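Local coordinates for exoglucanase A (Cellulomonas fimi, PDB 7CBD), which hydrolyses the beta-1,4-glucosidic linkages of cellulose with inversion of anomeric configuration, releasing cellobiose from the non-reducing chain ends, here represented by its catalytic domain, at residues 92-97 / 146-151; 141-146 / 188-193. One frame throughout, in Å; residues are numbered along the deposited sequence.

Interaction 1 (92-97 / 146-151)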
loop_
_atom_site.group_PDB
_atom_site.type_symbol
_atom_site.label_atom_id
_atom_site.label_comp_id
_atom_site.label_asym_id
_atom_site.label_seq_id
_atom_site.Cartn_x
_atom_site.Cartn_y
_atom_site.Cartn_z
ATOM N N VAL A 92 8.882 3.060 3.647
ATOM C CA VAL A 92 8.678 1.749 3.031
ATOM C C VAL A 92 10.023 1.093 2.750
ATOM O O VAL A 92 10.862 1.650 2.026
ATOM C CB VAL A 92 7.829 1.809 1.756
ATOM C CG1 VAL A 92 7.389 0.393 1.376
ATOM C CG2 VAL A 92 6.623 2.705 1.968
ATOM N N ILE A 93 10.200 -0.097 3.318
ATOM C CA ILE A 93 11.359 -0.949 3.101
ATOM C C ILE A 93 10.976 -1.893 1.961
ATOM O O ILE A 93 10.034 -2.682 2.094
ATOM C CB ILE A 93 11.669 -1.732 4.388
ATOM C CG1 ILE A 93 11.820 -0.779 5.581
ATOM C CG2 ILE A 93 12.892 -2.618 4.219
ATOM C CD1 ILE A 93 12.921 0.248 5.425
ATOM N N TYR A 94 11.659 -1.785 0.819
ATOM C CA TYR A 94 11.168 -2.426 -0.401
ATOM C C TYR A 94 12.310 -2.687 -1.372
ATOM O O TYR A 94 12.385 -2.060 -2.436
ATOM C CB TYR A 94 10.100 -1.545 -1.068
ATOM C CG TYR A 94 9.327 -2.165 -2.226
ATOM C CD1 TYR A 94 8.821 -3.456 -2.153
ATOM C CD2 TYR A 94 9.064 -1.424 -3.374
ATOM C CE1 TYR A 94 8.096 -4.010 -3.209
ATOM C CE2 TYR A 94 8.344 -1.959 -4.421
ATOM C CZ TYR A 94 7.859 -3.249 -4.334
ATOM O OH TYR A 94 7.136 -3.762 -5.392
ATOM N N ASP A 95 13.201 -3.628 -1.028
ATOM C CA ASP A 95 14.280 -3.949 -1.955
ATOM C C ASP A 95 14.789 -5.379 -1.809
ATOM O O ASP A 95 15.967 -5.634 -2.081
ATOM C CB ASP A 95 15.440 -2.949 -1.825
ATOM C CG ASP A 95 16.259 -2.826 -3.098
ATOM O OD1 ASP A 95 15.783 -3.223 -4.190
ATOM O OD2 ASP A 95 17.386 -2.301 -2.994
ATOM N N LEU A 96 13.923 -6.329 -1.447
ATOM C CA LEU A 96 14.393 -7.691 -1.211
ATOM C C LEU A 96 15.054 -8.271 -2.459
ATOM O O LEU A 96 14.659 -7.960 -3.592
ATOM C CB LEU A 96 13.242 -8.620 -0.836
ATOM C CG LEU A 96 12.850 -8.607 0.632
ATOM C CD1 LEU A 96 11.512 -9.278 0.808
ATOM C CD2 LEU A 96 13.892 -9.263 1.512
ATOM N N PRO A 97 16.042 -9.146 -2.285
ATOM C CA PRO A 97 16.514 -9.943 -3.425
ATOM C C PRO A 97 15.341 -10.696 -4.038
ATOM O O PRO A 97 14.491 -11.229 -3.325
ATOM C CB PRO A 97 17.530 -10.907 -2.790
ATOM C CG PRO A 97 17.934 -10.231 -1.506
ATOM C CD PRO A 97 16.705 -9.529 -1.026
ATOM N N ILE A 146 7.152 -3.081 5.982
ATOM C CA ILE A 146 8.209 -4.051 5.697
ATOM C C ILE A 146 7.828 -4.871 4.465
ATOM O O ILE A 146 7.004 -5.791 4.537
ATOM C CB ILE A 146 8.499 -4.962 6.894
ATOM C CG1 ILE A 146 8.764 -4.164 8.174
ATOM C CG2 ILE A 146 9.682 -5.876 6.577
ATOM C CD1 ILE A 146 9.942 -3.232 8.097
ATOM N N GLU A 147 8.458 -4.546 3.340
ATOM C CA GLU A 147 8.540 -5.343 2.116
ATOM C C GLU A 147 7.186 -5.752 1.547
ATOM O O GLU A 147 6.797 -6.928 1.599
ATOM C CB GLU A 147 9.498 -6.523 2.295
ATOM C CG GLU A 147 10.937 -6.094 2.558
ATOM C CD GLU A 147 11.658 -5.521 1.338
ATOM O OE1 GLU A 147 11.146 -5.634 0.200
ATOM O OE2 GLU A 147 12.759 -4.954 1.515
ATOM N N PRO A 148 6.463 -4.807 0.952
ATOM C CA PRO A 148 5.250 -5.161 0.203
ATOM C C PRO A 148 5.527 -6.232 -0.848
ATOM O O PRO A 148 6.639 -6.353 -1.364
ATOM C CB PRO A 148 4.850 -3.833 -0.456
ATOM C CG PRO A 148 5.456 -2.776 0.440
ATOM C CD PRO A 148 6.746 -3.363 0.921
ATOM N N ASP A 149 4.498 -7.027 -1.148
ATOM C CA ASP A 149 4.570 -8.026 -2.218
ATOM C C ASP A 149 5.696 -9.036 -2.008
ATOM O O ASP A 149 6.397 -9.402 -2.954
ATOM C CB ASP A 149 4.674 -7.366 -3.596
ATOM C CG ASP A 149 4.506 -8.357 -4.728
ATOM O OD1 ASP A 149 3.791 -9.365 -4.534
ATOM O OD2 ASP A 149 5.117 -8.145 -5.798
ATOM N N SER A 150 5.873 -9.504 -0.769
ATOM C CA SER A 150 6.956 -10.444 -0.489
ATOM C C SER A 150 6.436 -11.779 0.036
ATOM O O SER A 150 6.085 -12.665 -0.753
ATOM C CB SER A 150 8.019 -9.829 0.438
ATOM O OG SER A 150 7.501 -9.510 1.723
ATOM N N LEU A 151 6.358 -11.919 1.361
ATOM C CA LEU A 151 6.173 -13.236 1.972
ATOM C C LEU A 151 4.967 -14.024 1.474
ATOM O O LEU A 151 5.097 -15.250 1.308
ATOM C CB LEU A 151 6.190 -13.138 3.502
ATOM C CG LEU A 151 7.551 -12.787 4.099
ATOM C CD1 LEU A 151 7.397 -12.357 5.550
ATOM C CD2 LEU A 151 8.514 -13.959 4.003
#

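Interaction 2 (141-146 / 188-193)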
loop_
_atom_site.group_PDB
_atom_site.type_symbol
_atom_site.label_atom_id
_atom_site.label_comp_id
_atom_site.label_asym_id
_atom_site.label_seq_id
_atom_site.Cartn_x
_atom_site.Cartn_y
_atom_site.Cartn_z
ATOM N N ARG A 141 8.884 9.172 15.508
ATOM C CA ARG A 141 8.612 7.750 15.388
ATOM C C ARG A 141 8.625 7.396 13.911
ATOM O O ARG A 141 8.195 8.192 13.075
ATOM C CB ARG A 141 7.243 7.412 15.987
ATOM C CG ARG A 141 7.124 7.760 17.460
ATOM C CD ARG A 141 5.698 7.619 17.959
ATOM N NE ARG A 141 5.635 7.874 19.393
ATOM C CZ ARG A 141 4.519 7.966 20.105
ATOM N NH1 ARG A 141 3.330 7.848 19.526
ATOM N NH2 ARG A 141 4.598 8.183 21.408
ATOM N N ILE A 142 9.128 6.210 13.587
ATOM C CA ILE A 142 9.169 5.735 12.209
ATOM C C ILE A 142 8.302 4.487 12.126
ATOM O O ILE A 142 8.538 3.512 12.851
ATOM C CB ILE A 142 10.608 5.456 11.738
ATOM C CG1 ILE A 142 11.470 6.731 11.858
ATOM C CG2 ILE A 142 10.587 4.909 10.315
ATOM C CD1 ILE A 142 12.329 6.793 13.105
ATOM N N ALA A 143 7.283 4.526 11.276
ATOM C CA ALA A 143 6.488 3.343 10.972
ATOM C C ALA A 143 7.047 2.773 9.680
ATOM O O ALA A 143 6.892 3.373 8.614
ATOM C CB ALA A 143 5.010 3.686 10.825
ATOM N N ALA A 144 7.734 1.648 9.786
ATOM C CA ALA A 144 8.385 1.017 8.647
ATOM C C ALA A 144 7.443 -0.044 8.090
ATOM O O ALA A 144 7.155 -1.043 8.766
ATOM C CB ALA A 144 9.703 0.395 9.095
ATOM N N THR A 145 6.932 0.191 6.879
ATOM C CA THR A 145 6.195 -0.847 6.170
ATOM C C THR A 145 7.213 -1.815 5.573
ATOM O O THR A 145 8.054 -1.412 4.763
ATOM C CB THR A 145 5.322 -0.228 5.077
ATOM O OG1 THR A 145 4.208 0.446 5.672
ATOM C CG2 THR A 145 4.790 -1.310 4.134
ATOM N N ILE A 146 7.152 -3.081 5.982
ATOM C CA ILE A 146 8.209 -4.051 5.697
ATOM C C ILE A 146 7.828 -4.871 4.465
ATOM O O ILE A 146 7.004 -5.791 4.537
ATOM C CB ILE A 146 8.499 -4.962 6.894
ATOM C CG1 ILE A 146 8.764 -4.164 8.174
ATOM C CG2 ILE A 146 9.682 -5.876 6.577
ATOM C CD1 ILE A 146 9.942 -3.232 8.097
ATOM N N TYR A 188 8.780 1.227 14.380
ATOM C CA TYR A 188 7.617 0.361 14.539
ATOM C C TYR A 188 7.443 -0.385 13.227
ATOM O O TYR A 188 7.267 0.240 12.178
ATOM C CB TYR A 188 6.376 1.214 14.852
ATOM C CG TYR A 188 6.526 1.914 16.191
ATOM C CD1 TYR A 188 5.945 1.381 17.333
ATOM C CD2 TYR A 188 7.300 3.071 16.326
ATOM C CE1 TYR A 188 6.115 1.981 18.576
ATOM C CE2 TYR A 188 7.478 3.686 17.567
ATOM C CZ TYR A 188 6.884 3.129 18.691
ATOM O OH TYR A 188 7.050 3.705 19.936
ATOM N N ASN A 189 7.525 -1.711 13.275
ATOM C CA ASN A 189 7.568 -2.535 12.073
ATOM C C ASN A 189 6.177 -3.054 11.750
ATOM O O ASN A 189 5.583 -3.792 12.550
ATOM C CB ASN A 189 8.512 -3.715 12.276
ATOM C CG ASN A 189 9.948 -3.289 12.375
ATOM O OD1 ASN A 189 10.358 -2.303 11.771
ATOM N ND2 ASN A 189 10.727 -4.026 13.150
ATOM N N TYR A 190 5.677 -2.696 10.568
ATOM C CA TYR A 190 4.388 -3.162 10.073
ATOM C C TYR A 190 4.647 -4.071 8.878
ATOM O O TYR A 190 5.062 -3.605 7.812
ATOM C CB TYR A 190 3.494 -1.984 9.698
ATOM C CG TYR A 190 2.927 -1.276 10.913
ATOM C CD1 TYR A 190 1.690 -1.639 11.433
ATOM C CD2 TYR A 190 3.633 -0.253 11.550
ATOM C CE1 TYR A 190 1.161 -1.002 12.558
ATOM C CE2 TYR A 190 3.118 0.388 12.678
ATOM C CZ TYR A 190 1.878 0.008 13.169
ATOM O OH TYR A 190 1.357 0.641 14.276
ATOM N N ILE A 191 4.419 -5.367 9.070
ATOM C CA ILE A 191 4.641 -6.353 8.019
ATOM C C ILE A 191 3.508 -6.264 6.999
ATOM O O ILE A 191 2.329 -6.204 7.359
ATOM C CB ILE A 191 4.751 -7.760 8.633
ATOM C CG1 ILE A 191 6.130 -7.955 9.284
ATOM C CG2 ILE A 191 4.448 -8.846 7.598
ATOM C CD1 ILE A 191 7.238 -8.300 8.298
ATOM N N ASP A 192 3.859 -6.268 5.717
ATOM C CA ASP A 192 2.845 -6.223 4.677
ATOM C C ASP A 192 2.070 -7.538 4.629
ATOM O O ASP A 192 2.654 -8.624 4.698
ATOM C CB ASP A 192 3.509 -5.993 3.326
ATOM C CG ASP A 192 2.507 -5.878 2.222
ATOM O OD1 ASP A 192 2.041 -4.748 2.008
ATOM O OD2 ASP A 192 2.161 -6.916 1.603
ATOM N N ILE A 193 0.745 -7.437 4.482
ATOM C CA ILE A 193 -0.097 -8.632 4.418
ATOM C C ILE A 193 -0.944 -8.680 3.148
ATOM O O ILE A 193 -2.043 -9.245 3.141
ATOM C CB ILE A 193 -0.940 -8.834 5.697
ATOM C CG1 ILE A 193 -1.893 -7.659 5.933
ATOM C CG2 ILE A 193 -0.034 -9.084 6.882
ATOM C CD1 ILE A 193 -3.043 -8.010 6.849
#

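Interaction 1 (92-97 / 146-151)
The side chain of Glu-147 lies across the turn Tyr-94 to Leu-96, its carboxylate set against two backbone amides. Asp-95 N donates to OE2 of Glu-147 over 2.9 Å in a nearly straight bond (173° at the hydrogen) that uses the syn lone pair, while Leu-96 N reaches OE1 in a weaker, more bent one. The bend at chi2 (-73°) folds the glutamate chain back towards 92-97 and brings the carboxylate to these amides; Tyr-120 of helix 114-132 adds a hydroxyl partner at OE2, so this buried oxygen is held from two residues. Leu-96 leans across the glutamate, CG being 3.4 Å from CD of Glu-147, and its CD1 goes on to CB of Ser-150.

The backbones meet where strand 87-93 and strand 141-146 end side by side. Ile-93 and Ile-146 form a parallel bridge, their side chains alongside one another and pointing the same way, and Glu-147 N donates to Ile-93 O at 2.7 Å. Both loops therefore leave the C-terminal ends of the parallel strands of the family 6 barrel, where the active site of this fold lies; 146-151 carries Asp-149, the predicted proton donor.

Pro-148 also packs against 92-97, its CG 3.8 Å from CG1 of Val-92. Having CG anti to the backbone N (chi1 -171°) places the Tyr-94 ring at a slant to this proline: CD1 approaches the proline CD, and CE1 comes within 3.3 Å of Pro-148 O, which sits at the ring edge near its plane. The phenol OH is bonded to Asp-100, and Trp-53 meets the ring edge-to-face. Beyond the proline, Ser-150 OG donates to Glu-147 O at 2.7 Å in the carbonyl plane, linking the two ends of 147-150.

Interaction 2 (141-146 / 188-193)
Arg-141 lays CB and CG near CE2 of Tyr-188, each 4.1 Å away, ahead of the first backbone bond; its extended chain carries the guanidinium on, NH1 bonding to Pro-9 O, with guanidinium and ring planes 54° apart. Ile-142 O accepts Tyr-188 N almost head-on (C=O...N 173°) and also lies at the edge of that tyrosine's ring, in its plane. Ala-143 turns its small CB to the face bearing Tyr-188 and Tyr-190, 4.2 Å from CE2 of Tyr-190. Ala-144 bonds through both backbone groups, N to Tyr-188 O (2.8 Å) and O from Tyr-190 N (2.9 Å). Thr-145 adds a CA-H...O contact to Tyr-190 O, which also accepts Ile-146 N.

On the opposite face, Ile-146 crosses Ile-191 obliquely, CB and CG2 both 3.8 Å from CD1 of Ile-191, and CD1 of Ile-146 touches the buried Asn-189 OD1, which has no polar partner in the model, whereas ND2 bonds to Ser-225 O. Cut back to alanine, this isoleucine position would probably leave a gap beside CD1 of Ile-191 and lose the methyl meeting the asparagine oxygen. With strands 25° apart and helix 161-182 linking them, this is the parallel beta-alpha-beta crossover of the family 6 barrel.

Interactions 1 and 2 lie on one sheet, in its parallel part, their centres 11 Å apart, with strand 141-146 in the middle: strand 87-93 flanks it in interaction 1 and strand 187-192 in interaction 2. Along the chain the segments alternate, 92-97, then 141-146 running directly into 146-151 through the shared Ile-146, then 188-193. Contact continues between them: Ile-93 N to Thr-145 O at 2.9 Å is a probable hydrogen bond, and Pro-148 CA packs 3.5 Å from CG of Asp-192. Three consecutive strands thus direct their C-terminal ends to one place, so that the loop with the predicted proton donor Asp-149 is flanked by both neighbours.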